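Local structure of beta-galactoside alpha-2,6-sialyltransferase (Photobacterium sp., 2Z4T) at residues V485-L489 and G490-E494. The protein probably transfers sialic acid from a CMP-activated donor to the galactose of acceptors such as lactose, forming an alpha-2,6 linkage. Sequence-based numbering, arbitrary orientation.
Sequences VMIKL and GIVKE. With PO4 (phosphate ion), chain J.
A Schellman motif ends the helix 481-488, and its bonds join Met-486 and Ile-487 to the residues that turn the chain back. Ile-491 N donates to Met-486 O at 2.8 Å, almost in line with the carbonyl, and Gly-490 N reaches Ile-487 O at 2.8 Å from above the carbonyl plane. Gly-490 suits the turn because, lacking a side chain, it easily adopts the positive phi (73°) of the left-handed region. Val-492 N adds a weak bond to Met-486 O. Beyond the turn the chain runs back beside the helix, and Ile-487 CA makes a nearly straight CA-H...O contact with Val-492 O (3.4 Å from CA to O). Apolar contacts line this flank: Ile-487 and Val-492, both branched at CB, meet through Ile-487 CG1, beside its own backbone N (chi1 -70°), and Val-492 CG1 at 3.6 Å, while Ile-487 CD1 packs on the aliphatic CG of Glu-494, whose carboxylate lies beyond. Leu-489 and Ile-491 lie side by side, pointing the same way (Leu-489 CB to Ile-491 CD1, 3.8 Å). A water donates to Val-492 O, and a phosphate, probably from the crystallisation liquor, accepts from Lys-493 N and Asn-496 ND2. Leu-489 packs on helix 297-300, Met-486 and Ile-491 on strand 460-465, and the returning chain continues toward edge strand 498-499 of the parallel sheet.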
ATOM      1  N   VAL A 485      -3.788  12.329 -20.649  1.00 39.93           N
ATOM      2  CA  VAL A 485      -4.464  11.823 -19.432  1.00 40.40           C
ATOM      3  C   VAL A 485      -5.076  13.006 -18.644  1.00 41.50           C
ATOM      4  O   VAL A 485      -6.197  12.884 -18.115  1.00 42.32           O
ATOM      5  CB  VAL A 485      -3.646  10.822 -18.663  1.00 40.55           C
ATOM      6  CG1 VAL A 485      -4.384  10.393 -17.408  1.00 38.87           C
ATOM      7  CG2 VAL A 485      -3.386   9.612 -19.569  1.00 39.69           C
ATOM      8  N   MET A 486      -4.357  14.100 -18.415  1.00 41.78           N
ATOM      9  CA  MET A 486      -4.168  14.673 -17.100  1.00 42.15           C
ATOM     10  C   MET A 486      -5.119  15.855 -17.482  1.00 41.57           C
ATOM     11  O   MET A 486      -5.884  16.391 -16.662  1.00 41.63           O
ATOM     12  CB  MET A 486      -2.759  15.159 -16.800  1.00 41.85           C
ATOM     13  CG  MET A 486      -1.987  14.170 -15.936  1.00 41.74           C
ATOM     14  SD  MET A 486      -0.671  14.940 -15.009  1.00 44.46           S
ATOM     15  CE  MET A 486       0.693  14.569 -16.000  1.00 44.75           C
ATOM     16  N   ILE A 487      -5.094  16.199 -18.776  1.00 40.85           N
ATOM     17  CA  ILE A 487      -6.116  17.036 -19.378  1.00 40.72           C
ATOM     18  C   ILE A 487      -7.497  16.390 -19.258  1.00 41.18           C
ATOM     19  O   ILE A 487      -8.415  17.022 -18.759  1.00 41.36           O
ATOM     20  CB  ILE A 487      -5.827  17.347 -20.865  1.00 40.67           C
ATOM     21  CG1 ILE A 487      -4.629  18.282 -21.018  1.00 39.71           C
ATOM     22  CG2 ILE A 487      -7.054  17.977 -21.532  1.00 40.25           C
ATOM     23  CD1 ILE A 487      -4.051  18.293 -22.418  1.00 38.67           C
ATOM     24  N   LYS A 488      -7.644  15.143 -19.716  1.00 41.33           N
ATOM     25  CA  LYS A 488      -8.931  14.447 -19.654  1.00 41.68           C
ATOM     26  C   LYS A 488      -9.504  14.370 -18.255  1.00 41.70           C
ATOM     27  O   LYS A 488     -10.724  14.445 -18.076  1.00 42.19           O
ATOM     28  CB  LYS A 488      -8.815  13.017 -20.184  1.00 41.95           C
ATOM     29  CG  LYS A 488      -9.680  12.742 -21.367  1.00 44.10           C
ATOM     30  CD  LYS A 488     -11.145  12.909 -21.032  1.00 45.11           C
ATOM     31  CE  LYS A 488     -12.010  12.722 -22.283  1.00 48.38           C
ATOM     32  NZ  LYS A 488     -11.744  13.716 -23.352  1.00 48.42           N
ATOM     33  N   LEU A 489      -8.620  14.190 -17.275  1.00 41.17           N
ATOM     34  CA  LEU A 489      -9.008  14.131 -15.881  1.00 40.89           C
ATOM     35  C   LEU A 489      -9.337  15.503 -15.277  1.00 41.11           C
ATOM     36  O   LEU A 489      -9.730  15.591 -14.110  1.00 41.01           O
ATOM     37  CB  LEU A 489      -7.913  13.444 -15.059  1.00 40.98           C
ATOM     38  CG  LEU A 489      -7.638  11.976 -15.377  1.00 39.49           C
ATOM     39  CD1 LEU A 489      -6.377  11.551 -14.642  1.00 37.24           C
ATOM     40  CD2 LEU A 489      -8.809  11.145 -14.941  1.00 37.36           C
ATOM     41  N   GLY A 490      -9.185  16.561 -16.072  1.00 41.17           N
ATOM     42  CA  GLY A 490      -9.483  17.909 -15.623  1.00 41.62           C
ATOM     43  C   GLY A 490      -8.449  18.449 -14.659  1.00 42.17           C
ATOM     44  O   GLY A 490      -8.719  19.370 -13.911  1.00 41.98           O
ATOM     45  N   ILE A 491      -7.257  17.870 -14.654  1.00 43.02           N
ATOM     46  CA  ILE A 491      -6.212  18.339 -13.756  1.00 43.63           C
ATOM     47  C   ILE A 491      -5.599  19.605 -14.315  1.00 44.44           C
ATOM     48  O   ILE A 491      -5.275  20.538 -13.609  1.00 44.70           O
ATOM     49  CB  ILE A 491      -5.158  17.257 -13.556  1.00 43.83           C
ATOM     50  CG1 ILE A 491      -5.817  16.049 -12.872  1.00 42.72           C
ATOM     51  CG2 ILE A 491      -3.982  17.815 -12.753  1.00 43.05           C
ATOM     52  CD1 ILE A 491      -5.045  14.770 -12.968  1.00 42.72           C
ATOM     53  N   VAL A 492      -5.518  19.653 -15.623  1.00 46.02           N
ATOM     54  CA  VAL A 492      -4.838  20.709 -16.294  1.00 46.69           C
ATOM     55  C   VAL A 492      -5.661  20.990 -17.544  1.00 47.29           C
ATOM     56  O   VAL A 492      -6.390  20.114 -18.022  1.00 46.84           O
ATOM     57  CB  VAL A 492      -3.394  20.208 -16.590  1.00 47.13           C
ATOM     58  CG1 VAL A 492      -3.305  19.404 -17.915  1.00 46.10           C
ATOM     59  CG2 VAL A 492      -2.437  21.323 -16.551  1.00 46.90           C
ATOM     60  N   LYS A 493      -5.575  22.207 -18.056  1.00 48.40           N
ATOM     61  CA  LYS A 493      -6.264  22.575 -19.299  1.00 49.91           C
ATOM     62  C   LYS A 493      -5.247  22.663 -20.430  1.00 49.93           C
ATOM     63  O   LYS A 493      -4.146  23.173 -20.216  1.00 50.21           O
ATOM     64  CB  LYS A 493      -7.005  23.904 -19.123  1.00 49.78           C
ATOM     65  CG  LYS A 493      -8.423  23.753 -18.578  1.00 51.75           C
ATOM     66  CD  LYS A 493      -9.081  25.104 -18.205  1.00 52.00           C
ATOM     67  CE  LYS A 493      -9.371  25.148 -16.690  1.00 56.28           C
ATOM     68  NZ  LYS A 493     -10.070  26.392 -16.252  1.00 58.17           N
ATOM     69  N   GLU A 494      -5.598  22.173 -21.619  1.00 50.33           N
ATOM     70  CA  GLU A 494      -4.634  22.111 -22.718  1.00 51.44           C
ATOM     71  C   GLU A 494      -3.963  23.456 -23.009  1.00 51.49           C
ATOM     72  O   GLU A 494      -2.737  23.536 -23.107  1.00 51.78           O
ATOM     73  CB  GLU A 494      -5.234  21.537 -24.008  1.00 51.24           C
ATOM     74  CG  GLU A 494      -4.156  20.959 -24.938  1.00 52.67           C
ATOM     75  CD  GLU A 494      -4.678  20.517 -26.312  1.00 53.18           C
ATOM     76  OE1 GLU A 494      -5.071  21.410 -27.102  1.00 54.06           O
ATOM     77  OE2 GLU A 494      -4.655  19.282 -26.607  1.00 54.37           O
TER
HETATM   78  P   PO4 J4001      -4.665  24.726 -15.896  1.00 89.40           P
HETATM   79  O1  PO4 J4001      -4.059  24.013 -17.077  1.00 90.10           O
HETATM   80  O2  PO4 J4001      -6.163  24.511 -15.889  1.00 89.47           O
HETATM   81  O3  PO4 J4001      -4.070  24.170 -14.612  1.00 89.42           O
HETATM   82  O4  PO4 J4001      -4.347  26.197 -16.040  1.00 89.01           O
HETATM   83  O   HOH W   1      -9.118  20.273 -18.164  1.00 46.93           O